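Local atomic coordinates of putative baseplate protein (Unidentified phage, PDB entry 2FSD), a protein that probably recognises a receptor on the surface of the Lactococcus lactis host cell, serving as the head domain of the phage's receptor-binding protein. Residues G98-H103 against K131-A136; I67-V72 against I118-P123; I34-L39 against Q52-N57; N90-D95 against I111-S116. All coordinates share one frame; numbering follows the deposited sequence.

All four contacts belong to one antiparallel β-barrel, and together they illustrate how a small head domain is built from a wall of paired strands with apolar side chains packed inside. Contacts 1 and 2 are nearest neighbours, with centres 9 Å apart, and probable backbone hydrogen bonds join them, including I133 N to I67 O at 2.7 Å. Contact 4 uses the other end of strand 94-102 from contact 1; F135 CD2 of contact 1 packs 3.6 Å from I111 CD1 of contact 4. Both also reach the second subunit. Contact 3, the N-terminal pairing, lies about 21 Å from contacts 1 and 2 (centre to centre), yet L39 CD2 touches I118 CG1 of contact 2.

Contact 1 (G98-H103 against K131-A136); sequences GTFYSH and KTISFA
The carbonyl oxygen of Y101 is gripped by two groups of the 131-136 segment, one through a true hydrogen bond and one through a CA-H...O contact. T132 N donates to it at 3.0 Å, nearly straight at 165°, while K131 CA brings the weaker contact. A matching bond two residues away runs from T99 N to S134 O, also 3.0 Å; its return bond, S134 N to T99 O, is weak at 3.4 Å. T99 and Y101 therefore occupy hydrogen-bonded positions and F100, facing I133, the non-hydrogen-bonded one between them.

The side chains sort by face. On the side of T99, Y101, T132 and S134, T132 OG1 lies at the edge of the Y101 ring, in its plane, and a water spans the strands, 2.9 Å from T99 OG1 and donating to T132 O. On the other side the F100 ring meets I133 CG2 at 3.6 Å from CD1, the two side chains running side by side, whereas K131 crosses F100 at about a right angle. A bend at chi2 (-60°) turns the otherwise extended lysine along the strand end, where NZ donates to S102 OG at 2.9 Å.

Strand 94-102 is bordered by strand 105-114, and strand 132-140 by strand 59-68, from which S66 N bonds S134 OG. F100 and I133 point into the barrel onto V120 of strand 117-121, while A136 N is bonded to S97 OG of the second subunit.

Contact 2 (I67-V72 against I118-P123); sequences IPVPNV and IAVGNP
N122 reaches across to V72. Its CB lies 4.0 Å from V72 CG1, the two side chains sliding past one another in opposite directions. Beyond it CG stands anti to the backbone N (chi1 -175°), which brings it 4.0 Å from V72 O. At the tip, ND2 donates to V72 O at 3.1 Å with an N-H...O angle of 154°, coming from above the carbonyl plane rather than onto a lone pair. The same nitrogen also donates to T126 O, and OD1 accepts from N124 N, so both ends of this buried amide are satisfied and its rotation is fixed.

Behind the amide the contact is apolar. V72 CG2 stands 4.4 Å from V120 CG1. V69 and V120 meet tip to tip, with V69 CG1 4.1 Å from V120 CG1. Here the polar bond sits at one end of a valine cluster.

The 67-72 segment leaves strand 59-68, which pairs with strand 132-140, and runs alongside the end of strand 117-121, the touching parts 37° apart. I133 of strand 132-140 touches both V69 and V120, while V78 and V80 of strand 77-82 pack on V72 and V120, respectively.

Contact 3 (I34-L39 against Q52-N57); sequences IPWTDL and QARIIN
W36 lies between two side chains of the facing strand, Q52 over one face of the indole and R54 over the opposite one. The Q52 and W36 side chains cross at about a right angle, with amide and indole planes 26° apart and Q52 CD 3.7 Å above the ring plane. On the other face, R54 CD makes a CH-pi contact 3.5 Å from the centroid of the six-membered ring. A bend at chi3 (-61°) then carries the guanidinium back over the five-membered ring; CZ is 4.0 Å from that centroid, and the arrangement is both a stack and a cation-pi contact. I56 CD1 lies on the far face, so the guanidinium, its plane 26° from the ring, is sandwiched between the indole and I56, although NE is buried without a partner. R63 of strand 59-68 makes a second cation-pi contact with W36.

T37 and A53 exchange backbone bonds of 2.9 Å in both directions (T37 N to A53 O, A53 N to T37 O). On the opposite face of the sheet from Q52, L39 CD1 packs 3.8 Å from A53 CB, and I34 lies alongside I55; F87 covers this side. The whole is the antiparallel β-hairpin of strands 34-41 and 50-56 in the β-barrel of the head domain.

Contact 4 (N90-D95 against I111-S116); sequences NLPQFD and INMSPS
M113 meets three residues of the 90-95 segment at once. Its CG sits over one face of the F94 ring, 4.2 Å from F94 CE2. A bend at chi2 (67°) sends the rest of the chain on toward the loop. There M113 CE lies 4.0 Å from P92 CD, and the terminal methyl thus reaches L91 and P92 of the loop leading into strand 94-102. L91 also has P115 beside it, and P92 O receives a CA-H...O contact from S114 CA.

The backbone pairing behind this is F94 with M113, a hydrogen-bonded pair. M113 N donates to F94 O at 3.0 Å, and F94 N returns a longer bond to M113 O, 3.2 Å. One residue on, D95 and N112 form the non-hydrogen-bonded pair, where D95 CA approaches I111 O to 3.2 Å. Q93, bent at chi2, brings NE2 2.7 Å from M113 O, but at an angle too poor for a hydrogen bond, with OE1 near S114 CB. The carboxylate of D95 crosses N112 obliquely, and its OD1 is too poorly aligned with ND2 to be bonded.

Further out, F83 covers L91 and M113, and I118 adds to M113. F94 stacks on F94 of the second subunit, with S138 of that subunit also against it, and D95 makes backbone bonds to the same chain. This is the open end of the β-hairpin 94-102/105-114, where a barrel strand doubles as a subunit interface.

Contact 1 (G98-H103 against K131-A136)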
loop_
_atom_site.group_PDB
_atom_site.type_symbol
_atom_site.label_atom_id
_atom_site.label_comp_id
_atom_site.label_asym_id
_atom_site.label_seq_id
_atom_site.Cartn_x
_atom_site.Cartn_y
_atom_site.Cartn_z
ATOM N N GLY A 98 -1.577 -3.177 -2.993
ATOM C CA GLY A 98 -1.426 -4.595 -2.712
ATOM C C GLY A 98 -1.124 -5.265 -4.036
ATOM O O GLY A 98 -0.721 -4.606 -5.004
ATOM N N THR A 99 -1.332 -6.571 -4.093
ATOM C CA THR A 99 -1.202 -7.297 -5.351
ATOM C C THR A 99 -2.482 -8.072 -5.681
ATOM O O THR A 99 -3.221 -8.467 -4.782
ATOM C CB THR A 99 0.003 -8.248 -5.317
ATOM O OG1 THR A 99 -0.056 -9.066 -4.141
ATOM C CG2 THR A 99 1.298 -7.443 -5.333
ATOM N N PHE A 100 -2.764 -8.204 -6.981
ATOM C CA PHE A 100 -3.659 -9.252 -7.485
ATOM C C PHE A 100 -2.766 -10.397 -7.934
ATOM O O PHE A 100 -1.606 -10.189 -8.308
ATOM C CB PHE A 100 -4.487 -8.794 -8.696
ATOM C CG PHE A 100 -5.542 -7.761 -8.392
ATOM C CD1 PHE A 100 -6.689 -8.099 -7.682
ATOM C CD2 PHE A 100 -5.415 -6.463 -8.873
ATOM C CE1 PHE A 100 -7.671 -7.147 -7.426
ATOM C CE2 PHE A 100 -6.401 -5.505 -8.624
ATOM C CZ PHE A 100 -7.527 -5.850 -7.904
ATOM N N TYR A 101 -3.319 -11.602 -7.917
ATOM C CA TYR A 101 -2.588 -12.781 -8.327
ATOM C C TYR A 101 -3.481 -13.877 -8.908
ATOM O O TYR A 101 -4.455 -14.277 -8.294
ATOM C CB TYR A 101 -1.817 -13.376 -7.142
ATOM C CG TYR A 101 -1.181 -14.682 -7.531
ATOM C CD1 TYR A 101 -0.000 -14.695 -8.258
ATOM C CD2 TYR A 101 -1.799 -15.902 -7.241
ATOM C CE1 TYR A 101 0.573 -15.868 -8.645
ATOM C CE2 TYR A 101 -1.227 -17.100 -7.641
ATOM C CZ TYR A 101 -0.036 -17.068 -8.336
ATOM O OH TYR A 101 0.567 -18.235 -8.746
ATOM N N SER A 102 -3.112 -14.370 -10.084
ATOM C CA SER A 102 -3.627 -15.646 -10.595
ATOM C C SER A 102 -2.627 -16.193 -11.598
ATOM O O SER A 102 -1.885 -15.427 -12.217
ATOM C CB SER A 102 -4.996 -15.486 -11.270
ATOM O OG SER A 102 -4.855 -14.927 -12.563
ATOM N N HIS A 103 -2.613 -17.515 -11.750
ATOM C CA HIS A 103 -1.817 -18.186 -12.785
ATOM C C HIS A 103 -0.387 -17.652 -12.892
ATOM O O HIS A 103 0.088 -17.352 -13.980
ATOM C CB HIS A 103 -2.523 -18.080 -14.146
ATOM C CG HIS A 103 -3.889 -18.695 -14.163
ATOM N ND1 HIS A 103 -4.977 -18.075 -14.742
ATOM C CD2 HIS A 103 -4.347 -19.862 -13.648
ATOM C CE1 HIS A 103 -6.044 -18.843 -14.595
ATOM N NE2 HIS A 103 -5.689 -19.932 -13.935
ATOM N N LYS A 131 -8.797 -13.432 -9.083
ATOM C CA LYS A 131 -7.591 -13.024 -8.377
ATOM C C LYS A 131 -7.671 -13.309 -6.870
ATOM O O LYS A 131 -8.762 -13.363 -6.294
ATOM C CB LYS A 131 -7.307 -11.540 -8.635
ATOM C CG LYS A 131 -7.194 -11.147 -10.140
ATOM C CD LYS A 131 -6.074 -11.884 -10.848
ATOM C CE LYS A 131 -5.966 -11.516 -12.297
ATOM N NZ LYS A 131 -4.714 -12.083 -12.922
ATOM N N THR A 132 -6.502 -13.544 -6.262
ATOM C CA THR A 132 -6.341 -13.520 -4.806
ATOM C C THR A 132 -5.564 -12.254 -4.503
ATOM O O THR A 132 -4.722 -11.845 -5.305
ATOM C CB THR A 132 -5.536 -14.741 -4.252
ATOM O OG1 THR A 132 -4.300 -14.872 -4.972
ATOM C CG2 THR A 132 -6.312 -16.030 -4.365
ATOM N N ILE A 133 -5.827 -11.629 -3.360
ATOM C CA ILE A 133 -5.060 -10.432 -2.957
ATOM C C ILE A 133 -4.200 -10.630 -1.690
ATOM O O ILE A 133 -4.583 -11.333 -0.756
ATOM C CB ILE A 133 -5.975 -9.166 -2.795
ATOM C CG1 ILE A 133 -7.006 -9.358 -1.676
ATOM C CG2 ILE A 133 -6.670 -8.856 -4.116
ATOM C CD1 ILE A 133 -7.705 -8.086 -1.265
ATOM N N SER A 134 -3.031 -10.002 -1.710
ATOM C CA SER A 134 -2.133 -9.921 -0.581
ATOM C C SER A 134 -1.753 -8.457 -0.357
ATOM O O SER A 134 -1.563 -7.685 -1.311
ATOM C CB SER A 134 -0.863 -10.757 -0.817
ATOM O OG SER A 134 -1.139 -12.154 -0.877
ATOM N N PHE A 135 -1.661 -8.076 0.918
ATOM C CA PHE A 135 -1.290 -6.719 1.296
ATOM C C PHE A 135 -0.909 -6.662 2.765
ATOM O O PHE A 135 -1.188 -7.587 3.528
ATOM C CB PHE A 135 -2.437 -5.737 1.026
ATOM C CG PHE A 135 -3.633 -5.941 1.921
ATOM C CD1 PHE A 135 -3.754 -5.229 3.115
ATOM C CD2 PHE A 135 -4.628 -6.843 1.577
ATOM C CE1 PHE A 135 -4.849 -5.421 3.952
ATOM C CE2 PHE A 135 -5.722 -7.041 2.401
ATOM C CZ PHE A 135 -5.837 -6.335 3.590
ATOM N N ALA A 136 -0.288 -5.550 3.149
ATOM C CA ALA A 136 -0.068 -5.230 4.551
ATOM C C ALA A 136 -0.099 -3.711 4.747
ATOM O O ALA A 136 0.456 -2.936 3.951
ATOM C CB ALA A 136 1.244 -5.827 5.050
HETATM O O HOH W 1 -1.673 -11.423 -4.646
#

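Contact 2 (I67-V72 against I118-P123)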
loop_
_atom_site.group_PDB
_atom_site.type_symbol
_atom_site.label_atom_id
_atom_site.label_comp_id
_atom_site.label_asym_id
_atom_site.label_seq_id
_atom_site.Cartn_x
_atom_site.Cartn_y
_atom_site.Cartn_z
ATOM N N ILE A 67 -6.105 -13.740 -0.495
ATOM C CA ILE A 67 -7.542 -13.678 -0.279
ATOM C C ILE A 67 -8.247 -13.678 -1.634
ATOM O O ILE A 67 -8.048 -12.763 -2.422
ATOM C CB ILE A 67 -7.940 -12.445 0.509
ATOM C CG1 ILE A 67 -7.241 -12.463 1.875
ATOM C CG2 ILE A 67 -9.462 -12.417 0.694
ATOM C CD1 ILE A 67 -7.145 -11.098 2.533
ATOM N N PRO A 68 -9.075 -14.706 -1.905
ATOM C CA PRO A 68 -9.817 -14.717 -3.159
ATOM C C PRO A 68 -10.906 -13.643 -3.176
ATOM O O PRO A 68 -11.780 -13.653 -2.317
ATOM C CB PRO A 68 -10.438 -16.127 -3.189
ATOM C CG PRO A 68 -9.788 -16.900 -2.060
ATOM C CD PRO A 68 -9.398 -15.878 -1.072
ATOM N N VAL A 69 -10.844 -12.728 -4.146
ATOM C CA VAL A 69 -11.865 -11.674 -4.294
ATOM C C VAL A 69 -12.702 -11.775 -5.596
ATOM O O VAL A 69 -12.295 -12.427 -6.561
ATOM C CB VAL A 69 -11.235 -10.251 -4.163
ATOM C CG1 VAL A 69 -10.774 -10.009 -2.702
ATOM C CG2 VAL A 69 -10.052 -10.045 -5.160
ATOM N N PRO A 70 -13.905 -11.159 -5.606
ATOM C CA PRO A 70 -14.700 -11.032 -6.843
ATOM C C PRO A 70 -14.000 -10.251 -7.972
ATOM O O PRO A 70 -13.137 -9.376 -7.711
ATOM C CB PRO A 70 -15.942 -10.267 -6.393
ATOM C CG PRO A 70 -15.998 -10.410 -4.899
ATOM C CD PRO A 70 -14.606 -10.606 -4.427
ATOM N N ASN A 71 -14.371 -10.578 -9.212
ATOM C CA ASN A 71 -13.981 -9.786 -10.373
ATOM C C ASN A 71 -14.194 -8.305 -10.111
ATOM O O ASN A 71 -15.250 -7.900 -9.634
ATOM C CB ASN A 71 -14.834 -10.157 -11.584
ATOM C CG ASN A 71 -14.762 -11.621 -11.927
ATOM O OD1 ASN A 71 -13.801 -12.297 -11.600
ATOM N ND2 ASN A 71 -15.790 -12.117 -12.599
ATOM N N VAL A 72 -13.188 -7.504 -10.435
ATOM C CA VAL A 72 -13.248 -6.058 -10.252
ATOM C C VAL A 72 -12.942 -5.403 -11.582
ATOM O O VAL A 72 -11.881 -5.639 -12.160
ATOM C CB VAL A 72 -12.180 -5.540 -9.222
ATOM C CG1 VAL A 72 -12.563 -4.155 -8.704
ATOM C CG2 VAL A 72 -11.979 -6.515 -8.075
ATOM N N ILE A 118 -12.059 -3.250 4.732
ATOM C CA ILE A 118 -11.106 -3.376 3.639
ATOM C C ILE A 118 -11.900 -3.634 2.366
ATOM O O ILE A 118 -12.854 -4.400 2.363
ATOM C CB ILE A 118 -10.096 -4.554 3.873
ATOM C CG1 ILE A 118 -9.233 -4.313 5.128
ATOM C CG2 ILE A 118 -9.201 -4.784 2.630
ATOM C CD1 ILE A 118 -8.227 -3.199 5.001
ATOM N N ALA A 119 -11.517 -2.955 1.297
ATOM C CA ALA A 119 -12.123 -3.143 -0.014
ATOM C C ALA A 119 -11.010 -3.046 -1.057
ATOM O O ALA A 119 -9.945 -2.479 -0.792
ATOM C CB ALA A 119 -13.212 -2.100 -0.256
ATOM N N VAL A 120 -11.235 -3.616 -2.232
ATOM C CA VAL A 120 -10.163 -3.703 -3.220
ATOM C C VAL A 120 -10.540 -3.022 -4.542
ATOM O O VAL A 120 -11.644 -3.180 -5.036
ATOM C CB VAL A 120 -9.660 -5.180 -3.376
ATOM C CG1 VAL A 120 -10.762 -6.113 -3.873
ATOM C CG2 VAL A 120 -8.427 -5.241 -4.265
ATOM N N GLY A 121 -9.600 -2.238 -5.077
ATOM C CA GLY A 121 -9.787 -1.501 -6.324
ATOM C C GLY A 121 -8.852 -1.961 -7.424
ATOM O O GLY A 121 -7.822 -2.577 -7.156
ATOM N N ASN A 122 -9.241 -1.674 -8.667
ATOM C CA ASN A 122 -8.486 -2.071 -9.848
ATOM C C ASN A 122 -7.939 -0.864 -10.618
ATOM O O ASN A 122 -8.690 -0.209 -11.361
ATOM C CB ASN A 122 -9.352 -2.905 -10.790
ATOM C CG ASN A 122 -8.577 -3.423 -11.964
ATOM O OD1 ASN A 122 -7.384 -3.155 -12.093
ATOM N ND2 ASN A 122 -9.244 -4.175 -12.834
ATOM N N PRO A 123 -6.624 -0.584 -10.463
ATOM C CA PRO A 123 -5.990 0.546 -11.133
ATOM C C PRO A 123 -5.542 0.216 -12.560
ATOM O O PRO A 123 -4.977 1.074 -13.240
ATOM C CB PRO A 123 -4.787 0.837 -10.240
ATOM C CG PRO A 123 -4.398 -0.483 -9.713
ATOM C CD PRO A 123 -5.654 -1.331 -9.643
#

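Contact 3 (I34-L39 against Q52-N57)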
loop_
_atom_site.group_PDB
_atom_site.type_symbol
_atom_site.label_atom_id
_atom_site.label_comp_id
_atom_site.label_asym_id
_atom_site.label_seq_id
_atom_site.Cartn_x
_atom_site.Cartn_y
_atom_site.Cartn_z
ATOM N N ILE A 34 -5.612 -5.160 20.884
ATOM C CA ILE A 34 -6.376 -6.246 20.294
ATOM C C ILE A 34 -5.395 -7.208 19.612
ATOM O O ILE A 34 -4.623 -6.790 18.743
ATOM C CB ILE A 34 -7.370 -5.717 19.234
ATOM C CG1 ILE A 34 -8.269 -4.611 19.809
ATOM C CG2 ILE A 34 -8.221 -6.851 18.667
ATOM C CD1 ILE A 34 -9.368 -5.102 20.728
ATOM N N PRO A 35 -5.431 -8.504 19.980
ATOM C CA PRO A 35 -4.567 -9.451 19.256
ATOM C C PRO A 35 -5.022 -9.661 17.802
ATOM O O PRO A 35 -6.063 -9.129 17.378
ATOM C CB PRO A 35 -4.711 -10.747 20.062
ATOM C CG PRO A 35 -6.021 -10.633 20.730
ATOM C CD PRO A 35 -6.229 -9.178 21.023
ATOM N N TRP A 36 -4.225 -10.413 17.050
ATOM C CA TRP A 36 -4.576 -10.792 15.698
ATOM C C TRP A 36 -5.980 -11.400 15.710
ATOM O O TRP A 36 -6.263 -12.335 16.484
ATOM C CB TRP A 36 -3.579 -11.799 15.141
ATOM C CG TRP A 36 -2.270 -11.228 14.601
ATOM C CD1 TRP A 36 -1.011 -11.639 14.925
ATOM C CD2 TRP A 36 -2.109 -10.199 13.611
ATOM N NE1 TRP A 36 -0.075 -10.931 14.215
ATOM C CE2 TRP A 36 -0.717 -10.036 13.402
ATOM C CE3 TRP A 36 -3.001 -9.403 12.875
ATOM C CZ2 TRP A 36 -0.196 -9.098 12.497
ATOM C CZ3 TRP A 36 -2.486 -8.473 11.977
ATOM C CH2 TRP A 36 -1.094 -8.328 11.799
ATOM N N THR A 37 -6.855 -10.833 14.876
ATOM C CA THR A 37 -8.261 -11.209 14.781
ATOM C C THR A 37 -8.633 -11.270 13.304
ATOM O O THR A 37 -8.272 -10.379 12.547
ATOM C CB THR A 37 -9.150 -10.164 15.466
ATOM O OG1 THR A 37 -8.678 -9.935 16.799
ATOM C CG2 THR A 37 -10.612 -10.599 15.505
ATOM N N ASP A 38 -9.339 -12.332 12.909
ATOM C CA ASP A 38 -9.871 -12.448 11.557
ATOM C C ASP A 38 -10.945 -11.386 11.318
ATOM O O ASP A 38 -11.822 -11.171 12.158
ATOM C CB ASP A 38 -10.493 -13.835 11.329
ATOM C CG ASP A 38 -9.485 -14.959 11.418
ATOM O OD1 ASP A 38 -8.330 -14.805 10.935
ATOM O OD2 ASP A 38 -9.862 -16.013 11.986
ATOM N N LEU A 39 -10.890 -10.732 10.166
ATOM C CA LEU A 39 -11.981 -9.866 9.762
ATOM C C LEU A 39 -13.118 -10.762 9.298
ATOM O O LEU A 39 -12.896 -11.931 8.963
ATOM C CB LEU A 39 -11.579 -8.926 8.632
ATOM C CG LEU A 39 -10.791 -7.677 9.005
ATOM C CD1 LEU A 39 -9.440 -8.051 9.593
ATOM C CD2 LEU A 39 -10.630 -6.785 7.768
ATOM N N GLN A 52 -6.710 -10.523 8.584
ATOM C CA GLN A 52 -6.737 -10.243 10.006
ATOM C C GLN A 52 -6.131 -8.874 10.361
ATOM O O GLN A 52 -5.392 -8.275 9.583
ATOM C CB GLN A 52 -6.023 -11.373 10.760
ATOM C CG GLN A 52 -4.688 -11.760 10.151
ATOM C CD GLN A 52 -3.911 -12.762 10.968
ATOM O OE1 GLN A 52 -4.362 -13.223 12.001
ATOM N NE2 GLN A 52 -2.729 -13.100 10.501
ATOM N N ALA A 53 -6.481 -8.392 11.546
ATOM C CA ALA A 53 -6.002 -7.123 12.059
ATOM C C ALA A 53 -5.697 -7.205 13.572
ATOM O O ALA A 53 -6.218 -8.081 14.286
ATOM C CB ALA A 53 -7.004 -6.026 11.765
ATOM N N ARG A 54 -4.830 -6.300 14.037
ATOM C CA ARG A 54 -4.440 -6.205 15.454
ATOM C C ARG A 54 -4.182 -4.736 15.826
ATOM O O ARG A 54 -3.901 -3.904 14.957
ATOM C CB ARG A 54 -3.182 -7.042 15.720
ATOM C CG ARG A 54 -1.896 -6.286 15.460
ATOM C CD ARG A 54 -0.668 -7.158 15.359
ATOM N NE ARG A 54 -0.393 -7.905 16.577
ATOM C CZ ARG A 54 0.746 -8.545 16.843
ATOM N NH1 ARG A 54 1.764 -8.530 15.997
ATOM N NH2 ARG A 54 0.861 -9.201 17.983
ATOM N N ILE A 55 -4.279 -4.423 17.113
ATOM C CA ILE A 55 -3.943 -3.084 17.613
ATOM C C ILE A 55 -2.887 -3.220 18.702
ATOM O O ILE A 55 -3.109 -3.914 19.709
ATOM C CB ILE A 55 -5.171 -2.332 18.157
ATOM C CG1 ILE A 55 -6.181 -2.087 17.035
ATOM C CG2 ILE A 55 -4.757 -0.978 18.796
ATOM C CD1 ILE A 55 -7.546 -1.651 17.510
ATOM N N ILE A 56 -1.728 -2.600 18.479
ATOM C CA ILE A 56 -0.674 -2.537 19.483
ATOM C C ILE A 56 -0.282 -1.076 19.694
ATOM O O ILE A 56 0.190 -0.404 18.772
ATOM C CB ILE A 56 0.590 -3.301 19.068
ATOM C CG1 ILE A 56 0.255 -4.633 18.411
ATOM C CG2 ILE A 56 1.525 -3.500 20.294
ATOM C CD1 ILE A 56 1.396 -5.170 17.627
ATOM N N ASN A 57 -0.488 -0.584 20.905
ATOM C CA ASN A 57 -0.112 0.786 21.254
ATOM C C ASN A 57 -0.676 1.881 20.328
ATOM O O ASN A 57 0.063 2.694 19.795
ATOM C CB ASN A 57 1.419 0.888 21.344
ATOM C CG ASN A 57 1.881 1.950 22.345
ATOM O OD1 ASN A 57 1.067 2.629 22.968
ATOM N ND2 ASN A 57 3.194 2.086 22.498
#

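Contact 4 (N90-D95 against I111-S116)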
loop_
_atom_site.group_PDB
_atom_site.type_symbol
_atom_site.label_atom_id
_atom_site.label_comp_id
_atom_site.label_asym_id
_atom_site.label_seq_id
_atom_site.Cartn_x
_atom_site.Cartn_y
_atom_site.Cartn_z
ATOM N N ASN A 90 -12.699 4.674 15.604
ATOM C CA ASN A 90 -11.654 5.645 15.303
ATOM C C ASN A 90 -10.564 5.148 14.328
ATOM O O ASN A 90 -9.360 5.433 14.508
ATOM C CB ASN A 90 -11.017 6.050 16.630
ATOM C CG ASN A 90 -10.505 4.853 17.407
ATOM O OD1 ASN A 90 -10.731 3.700 17.013
ATOM N ND2 ASN A 90 -9.824 5.114 18.521
ATOM N N LEU A 91 -10.981 4.428 13.287
ATOM C CA LEU A 91 -10.033 3.823 12.368
ATOM C C LEU A 91 -9.660 4.851 11.310
ATOM O O LEU A 91 -10.457 5.730 11.015
ATOM C CB LEU A 91 -10.609 2.554 11.726
ATOM C CG LEU A 91 -11.219 1.505 12.666
ATOM C CD1 LEU A 91 -11.526 0.250 11.862
ATOM C CD2 LEU A 91 -10.311 1.179 13.861
ATOM N N PRO A 92 -8.432 4.765 10.768
ATOM C CA PRO A 92 -7.984 5.692 9.728
ATOM C C PRO A 92 -8.533 5.385 8.328
ATOM O O PRO A 92 -9.077 4.299 8.089
ATOM C CB PRO A 92 -6.449 5.534 9.762
ATOM C CG PRO A 92 -6.208 4.165 10.263
ATOM C CD PRO A 92 -7.373 3.804 11.149
ATOM N N GLN A 93 -8.378 6.341 7.415
ATOM C CA GLN A 93 -8.718 6.139 6.010
ATOM C C GLN A 93 -7.524 6.424 5.118
ATOM O O GLN A 93 -6.945 7.516 5.178
ATOM C CB GLN A 93 -9.880 7.043 5.567
ATOM C CG GLN A 93 -9.986 7.258 4.014
ATOM C CD GLN A 93 -10.670 6.102 3.279
ATOM O OE1 GLN A 93 -11.867 5.898 3.442
ATOM N NE2 GLN A 93 -9.916 5.361 2.452
ATOM N N PHE A 94 -7.192 5.459 4.257
ATOM C CA PHE A 94 -6.242 5.694 3.175
ATOM C C PHE A 94 -6.301 4.564 2.155
ATOM O O PHE A 94 -6.756 3.460 2.468
ATOM C CB PHE A 94 -4.806 5.875 3.713
ATOM C CG PHE A 94 -4.313 4.734 4.553
ATOM C CD1 PHE A 94 -3.698 3.633 3.958
ATOM C CD2 PHE A 94 -4.445 4.765 5.937
ATOM C CE1 PHE A 94 -3.229 2.573 4.731
ATOM C CE2 PHE A 94 -3.987 3.707 6.714
ATOM C CZ PHE A 94 -3.373 2.610 6.112
ATOM N N ASP A 95 -5.875 4.863 0.931
ATOM C CA ASP A 95 -5.698 3.855 -0.097
ATOM C C ASP A 95 -4.201 3.535 -0.208
ATOM O O ASP A 95 -3.365 4.436 -0.254
ATOM C CB ASP A 95 -6.241 4.332 -1.447
ATOM C CG ASP A 95 -7.776 4.417 -1.494
ATOM O OD1 ASP A 95 -8.476 3.956 -0.562
ATOM O OD2 ASP A 95 -8.288 4.960 -2.488
ATOM N N ILE A 111 -5.704 -1.012 -2.342
ATOM C CA ILE A 111 -6.320 -1.412 -1.073
ATOM C C ILE A 111 -6.994 -0.223 -0.398
ATOM O O ILE A 111 -6.347 0.763 -0.063
ATOM C CB ILE A 111 -5.292 -2.003 -0.092
ATOM C CG1 ILE A 111 -4.539 -3.178 -0.738
ATOM C CG2 ILE A 111 -5.986 -2.434 1.207
ATOM C CD1 ILE A 111 -5.395 -4.444 -0.998
ATOM N N ASN A 112 -8.299 -0.332 -0.199
ATOM C CA ASN A 112 -9.101 0.720 0.441
ATOM C C ASN A 112 -9.304 0.422 1.946
ATOM O O ASN A 112 -9.923 -0.579 2.318
ATOM C CB ASN A 112 -10.447 0.826 -0.301
ATOM C CG ASN A 112 -11.251 2.041 0.096
ATOM O OD1 ASN A 112 -11.500 2.290 1.281
ATOM N ND2 ASN A 112 -11.668 2.809 -0.900
ATOM N N MET A 113 -8.749 1.293 2.793
ATOM C CA MET A 113 -8.857 1.172 4.250
ATOM C C MET A 113 -9.756 2.290 4.782
ATOM O O MET A 113 -9.626 3.438 4.366
ATOM C CB MET A 113 -7.469 1.238 4.897
ATOM C CG MET A 113 -7.469 1.362 6.415
ATOM S SD MET A 113 -8.090 -0.087 7.315
ATOM C CE MET A 113 -8.191 0.594 8.970
ATOM N N SER A 114 -10.677 1.936 5.678
ATOM C CA SER A 114 -11.572 2.897 6.330
ATOM C C SER A 114 -12.175 2.276 7.591
ATOM O O SER A 114 -11.920 1.096 7.888
ATOM C CB SER A 114 -12.676 3.347 5.369
ATOM O OG SER A 114 -13.461 2.257 4.927
ATOM N N PRO A 115 -12.915 3.080 8.381
ATOM C CA PRO A 115 -13.824 2.500 9.377
ATOM C C PRO A 115 -14.714 1.386 8.814
ATOM O O PRO A 115 -15.059 0.463 9.534
ATOM C CB PRO A 115 -14.663 3.706 9.812
ATOM C CG PRO A 115 -13.725 4.855 9.677
ATOM C CD PRO A 115 -12.905 4.557 8.448
ATOM N N SER A 116 -15.052 1.468 7.526
ATOM C CA SER A 116 -15.967 0.516 6.888
ATOM C C SER A 116 -15.363 -0.836 6.554
ATOM O O SER A 116 -16.095 -1.758 6.183
ATOM C CB SER A 116 -16.539 1.121 5.615
ATOM O OG SER A 116 -17.135 2.362 5.916
#